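Local atomic coordinates of DMATS type aromatic prenyltransferase (Micromonospora olivasterospora, PDB entry 6ZRY), a protein that probably transfers a dimethylallyl group to the indole ring of tryptophan, as an ABBA-barrel prenyltransferase of the DMATS type. Residues A[217-221]-A[222-226]; A[232-236]-A[237-241]. One frame throughout, in Å; residues are numbered along the deposited sequence.

Contact 1 (A[217-221]-A[222-226])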
loop_
_atom_site.group_PDB
_atom_site.type_symbol
_atom_site.label_atom_id
_atom_site.label_comp_id
_atom_site.label_asym_id
_atom_site.label_seq_id
_atom_site.Cartn_x
_atom_site.Cartn_y
_atom_site.Cartn_z
ATOM N N HIS A 217 12.295 0.358 11.167
ATOM C CA HIS A 217 13.356 -0.647 10.904
ATOM C C HIS A 217 13.760 -1.337 12.211
ATOM O O HIS A 217 13.914 -0.637 13.213
ATOM C CB HIS A 217 14.540 -0.008 10.174
ATOM C CG HIS A 217 14.199 0.370 8.781
ATOM N ND1 HIS A 217 14.188 -0.556 7.745
ATOM C CD2 HIS A 217 13.764 1.539 8.263
ATOM C CE1 HIS A 217 13.816 0.043 6.633
ATOM N NE2 HIS A 217 13.539 1.343 6.928
ATOM N N GLU A 218 13.884 -2.669 12.181
ATOM C CA GLU A 218 14.379 -3.507 13.311
ATOM C C GLU A 218 13.733 -3.016 14.607
ATOM O O GLU A 218 14.459 -2.523 15.502
ATOM C CB GLU A 218 15.905 -3.429 13.388
ATOM C CG GLU A 218 16.604 -4.113 12.227
ATOM C CD GLU A 218 17.761 -3.309 11.668
ATOM O OE1 GLU A 218 18.896 -3.833 11.647
ATOM O OE2 GLU A 218 17.527 -2.159 11.265
ATOM N N ALA A 219 12.417 -3.105 14.687
ATOM C CA ALA A 219 11.622 -2.391 15.700
ATOM C C ALA A 219 11.015 -3.386 16.680
ATOM O O ALA A 219 10.563 -4.507 16.253
ATOM C CB ALA A 219 10.551 -1.549 15.038
ATOM N N GLU A 220 10.976 -2.986 17.945
ATOM C CA GLU A 220 10.185 -3.656 19.000
ATOM C C GLU A 220 8.723 -3.238 18.840
ATOM O O GLU A 220 8.481 -2.039 18.607
ATOM C CB GLU A 220 10.698 -3.249 20.384
ATOM C CG GLU A 220 12.143 -3.620 20.617
ATOM C CD GLU A 220 12.373 -5.088 20.905
ATOM O OE1 GLU A 220 11.384 -5.875 20.873
ATOM O OE2 GLU A 220 13.551 -5.456 21.153
ATOM N N VAL A 221 7.796 -4.170 18.990
ATOM C CA VAL A 221 6.331 -3.873 18.995
ATOM C C VAL A 221 6.048 -2.811 20.078
ATOM O O VAL A 221 5.176 -1.998 19.879
ATOM C CB VAL A 221 5.481 -5.153 19.158
ATOM C CG1 VAL A 221 5.753 -5.890 20.447
ATOM C CG2 VAL A 221 4.004 -4.865 19.049
ATOM N N TRP A 222 6.757 -2.853 21.209
ATOM C CA TRP A 222 6.672 -1.818 22.278
ATOM C C TRP A 222 6.841 -0.419 21.676
ATOM O O TRP A 222 6.043 0.488 21.992
ATOM C CB TRP A 222 7.740 -2.095 23.314
ATOM C CG TRP A 222 7.854 -1.089 24.415
ATOM C CD1 TRP A 222 8.768 -0.080 24.491
ATOM C CD2 TRP A 222 7.092 -1.032 25.641
ATOM N NE1 TRP A 222 8.634 0.600 25.668
ATOM C CE2 TRP A 222 7.603 0.056 26.387
ATOM C CE3 TRP A 222 6.010 -1.746 26.169
ATOM C CZ2 TRP A 222 7.081 0.424 27.631
ATOM C CZ3 TRP A 222 5.507 -1.395 27.413
ATOM C CH2 TRP A 222 6.036 -0.321 28.133
ATOM N N ASP A 223 7.839 -0.252 20.841
ATOM C CA ASP A 223 8.184 1.066 20.247
ATOM C C ASP A 223 7.181 1.444 19.148
ATOM O O ASP A 223 6.830 2.587 19.068
ATOM C CB ASP A 223 9.616 1.079 19.727
ATOM C CG ASP A 223 10.664 0.998 20.820
ATOM O OD1 ASP A 223 10.518 1.720 21.841
ATOM O OD2 ASP A 223 11.662 0.223 20.637
ATOM N N VAL A 224 6.754 0.489 18.311
ATOM C CA VAL A 224 5.792 0.771 17.243
ATOM C C VAL A 224 4.436 1.160 17.865
ATOM O O VAL A 224 3.780 2.061 17.333
ATOM C CB VAL A 224 5.687 -0.422 16.281
ATOM C CG1 VAL A 224 4.606 -0.220 15.265
ATOM C CG2 VAL A 224 7.020 -0.693 15.607
ATOM N N THR A 225 4.013 0.517 18.941
ATOM C CA THR A 225 2.720 0.858 19.619
ATOM C C THR A 225 2.873 2.171 20.370
ATOM O O THR A 225 1.876 2.853 20.526
ATOM C CB THR A 225 2.196 -0.283 20.499
ATOM O OG1 THR A 225 3.188 -0.709 21.426
ATOM C CG2 THR A 225 1.738 -1.459 19.664
ATOM N N ARG A 226 4.068 2.519 20.824
ATOM C CA ARG A 226 4.291 3.858 21.450
ATOM C C ARG A 226 4.118 4.939 20.357
ATOM O O ARG A 226 3.453 5.943 20.620
ATOM C CB ARG A 226 5.664 3.955 22.120
ATOM C CG ARG A 226 5.950 5.340 22.682
ATOM C CD ARG A 226 4.865 5.961 23.546
ATOM N NE ARG A 226 5.261 7.309 23.888
ATOM C CZ ARG A 226 5.188 8.340 23.074
ATOM N NH1 ARG A 226 4.654 8.201 21.866
ATOM N NH2 ARG A 226 5.663 9.527 23.455
HETATM O O HOH W 1 12.539 -0.634 18.479
HETATM O O HOH W 2 8.411 -4.981 21.939
#

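Contact 2 (A[232-236]-A[237-241])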
loop_
_atom_site.group_PDB
_atom_site.type_symbol
_atom_site.label_atom_id
_atom_site.label_comp_id
_atom_site.label_asym_id
_atom_site.label_seq_id
_atom_site.Cartn_x
_atom_site.Cartn_y
_atom_site.Cartn_z
ATOM N N ASP A 232 -5.636 9.257 18.347
ATOM C CA ASP A 232 -6.944 9.232 19.034
ATOM C C ASP A 232 -7.517 7.833 19.075
ATOM O O ASP A 232 -7.777 7.274 17.998
ATOM C CB ASP A 232 -7.975 10.084 18.299
ATOM C CG ASP A 232 -7.969 11.526 18.714
ATOM O OD1 ASP A 232 -6.984 11.953 19.345
ATOM O OD2 ASP A 232 -8.961 12.209 18.416
ATOM N N GLY A 233 -7.730 7.324 20.281
ATOM C CA GLY A 233 -8.596 6.176 20.546
ATOM C C GLY A 233 -7.997 4.852 20.116
ATOM O O GLY A 233 -8.736 3.864 20.166
ATOM N N VAL A 234 -6.708 4.779 19.763
ATOM C CA VAL A 234 -6.078 3.458 19.470
ATOM C C VAL A 234 -5.819 2.703 20.770
ATOM O O VAL A 234 -5.399 3.318 21.794
ATOM C CB VAL A 234 -4.799 3.525 18.625
ATOM C CG1 VAL A 234 -5.052 4.201 17.301
ATOM C CG2 VAL A 234 -3.649 4.154 19.378
ATOM N N ASP A 235 -6.033 1.400 20.707
ATOM C CA ASP A 235 -5.788 0.443 21.793
ATOM C C ASP A 235 -4.419 -0.186 21.532
ATOM O O ASP A 235 -4.329 -1.009 20.606
ATOM C CB ASP A 235 -6.943 -0.558 21.825
ATOM C CG ASP A 235 -6.905 -1.567 22.951
ATOM O OD1 ASP A 235 -5.815 -1.889 23.419
ATOM O OD2 ASP A 235 -7.982 -2.045 23.320
ATOM N N VAL A 236 -3.398 0.192 22.299
ATOM C CA VAL A 236 -2.026 -0.366 22.138
ATOM C C VAL A 236 -2.065 -1.884 22.336
ATOM O O VAL A 236 -1.355 -2.554 21.604
ATOM C CB VAL A 236 -0.976 0.315 23.034
ATOM C CG1 VAL A 236 -0.805 1.757 22.658
ATOM C CG2 VAL A 236 -1.265 0.175 24.515
ATOM N N ALA A 237 -2.877 -2.404 23.271
ATOM C CA ALA A 237 -2.999 -3.855 23.530
ATOM C C ALA A 237 -3.478 -4.580 22.261
ATOM O O ALA A 237 -2.923 -5.661 21.933
ATOM C CB ALA A 237 -3.921 -4.107 24.714
ATOM N N GLU A 238 -4.491 -4.035 21.600
ATOM C CA GLU A 238 -5.089 -4.615 20.368
ATOM C C GLU A 238 -4.010 -4.661 19.285
ATOM O O GLU A 238 -3.973 -5.666 18.539
ATOM C CB GLU A 238 -6.296 -3.787 19.910
ATOM C CG GLU A 238 -6.954 -4.291 18.624
ATOM C CD GLU A 238 -8.202 -3.511 18.250
ATOM O OE1 GLU A 238 -8.806 -3.821 17.220
ATOM O OE2 GLU A 238 -8.538 -2.557 18.988
ATOM N N ILE A 239 -3.185 -3.599 19.155
ATOM C CA ILE A 239 -2.134 -3.569 18.096
ATOM C C ILE A 239 -1.131 -4.675 18.405
ATOM O O ILE A 239 -0.808 -5.440 17.506
ATOM C CB ILE A 239 -1.473 -2.186 17.955
ATOM C CG1 ILE A 239 -2.479 -1.139 17.498
ATOM C CG2 ILE A 239 -0.270 -2.242 17.012
ATOM C CD1 ILE A 239 -2.040 0.277 17.764
ATOM N N GLU A 240 -0.692 -4.796 19.668
ATOM C CA GLU A 240 0.258 -5.868 20.077
ATOM C C GLU A 240 -0.340 -7.247 19.829
ATOM O O GLU A 240 0.400 -8.095 19.327
ATOM C CB GLU A 240 0.670 -5.715 21.541
ATOM C CG GLU A 240 1.425 -4.459 21.763
ATOM C CD GLU A 240 2.335 -4.472 22.948
ATOM O OE1 GLU A 240 1.888 -5.005 24.029
ATOM O OE2 GLU A 240 3.486 -3.955 22.804
ATOM N N GLU A 241 -1.616 -7.469 20.166
ATOM C CA GLU A 241 -2.303 -8.780 19.943
ATOM C C GLU A 241 -2.251 -9.097 18.438
ATOM O O GLU A 241 -1.960 -10.250 18.069
ATOM C CB GLU A 241 -3.751 -8.749 20.430
ATOM C CG GLU A 241 -3.866 -8.840 21.956
ATOM C CD GLU A 241 -5.222 -8.522 22.570
ATOM O OE1 GLU A 241 -5.334 -8.605 23.817
ATOM O OE2 GLU A 241 -6.145 -8.186 21.829
HETATM O O HOH W 3 -7.938 0.371 18.883
HETATM O O HOH W 4 -9.474 -3.077 21.247
#

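Contact 1 (A[217-221]-A[222-226])
The carboxylates of Glu220 and Asp223 do not stack: their planes stand 67° apart, and Asp223 turns OD2 to the aliphatic start of Glu220, 3.6 Å from Glu220 CB. A water bridges this same OD2 to Glu220 N across the first turn. The Glu220 chain bends at CG (chi2 -76°), which carries its carboxylate away from the helix; OE2 forms a salt bridge with Arg252, and OE1 takes a long bond from a second water that accepts from Trp222 N. The carboxylate thus makes no direct bond to the first-turn amides. Helical bonding starts at Glu220 O, which receives Val224 N at 3.1 Å in the carbonyl plane and a weak bond from Asp223 N. On the buried side, Ala219 CB meets Val224 CG2 at 3.7 Å. One residue on, Val221 O accepts Thr225 N at 2.9 Å. With chi1 at 53°, Thr225 OG1 sits between its own backbone N and carbonyl carbon, folded back to 2.8 Å from Val221 O and 3.1 Å from Trp222 O, its one proton able to serve either. A valine in its place, lacking the hydroxyl, would probably leave whichever of these two carbonyls takes that proton without its added donor. The whole is a strand-to-helix junction with Glu220 at the N-cap position, leading from strand 209-220 of the barrel into helix 221-228.

Contact 2 (A[232-236]-A[237-241])
Asp235 caps the helix that Glu238 belongs to: Asp235 OD1 receives Glu238 N at 3.1 Å, with an N-H...O angle of 156°. The donor comes from above the carboxylate plane, 69° out of it. The torsion responsible is chi1 of Asp235 (-176°), which sets CG beside the carbonyl carbon and brings the carboxylate round toward the first turn. Its other oxygen, OD2, accepts from a water that also donates to Glu238 OE2. A second water completes the exchange, taking Asp235 N at 2.8 Å and donating to Glu238 OE2. Glu238 thus answers Asp235 N through a water, where a true capping box would bond directly. Glu238 OE1 is held separately by Tyr301 OH, so each oxygen of the two carboxylates has a named partner. The two side chains cross at about a right angle, and Asp235 CB lies 3.8 Å from Glu238 CB. Ordinary helical bonds follow: Asp235 O accepts Ile239 N, and Val236 O accepts Glu240 N at 3.0 Å. Ile239 lays CG1 3.6 Å from Asp235 O, while its CD1 reaches Val234 CB more loosely, at 4.3 Å, on the side where both residues also meet Tyr274. Asp235 OD2 and Glu238 OE2 remain 4.4 Å apart despite their like charges; the shared waters and the amides of the helix start probably offset that repulsion, so the chemistry is that of an acidic, solvent-bridged N-cap.

How the contacts relate
Contacts 1 and 2 are the starts of two successive helices, 221-228 and 236-247, and their centres lie 13 Å apart. The helices pack directly: Thr225 CG2 of contact 1 is 3.4 Å from Ile239 CG2 of contact 2, and Val221 CG2 is 3.8 Å from Glu240 CG. Strand 273-278 lies against both helix starts: its Tyr274 and Ile276 touch both Val224 and Ile239, so the two share a footing on the barrel sheet. Neither contact belongs to the tryptophan pocket; the side chain of Val224 is about 12 Å from the bound tryptophan. Nearer the surface, Thr225 O lies 3.6 Å from Val236 CG1, the first residue of the second helix.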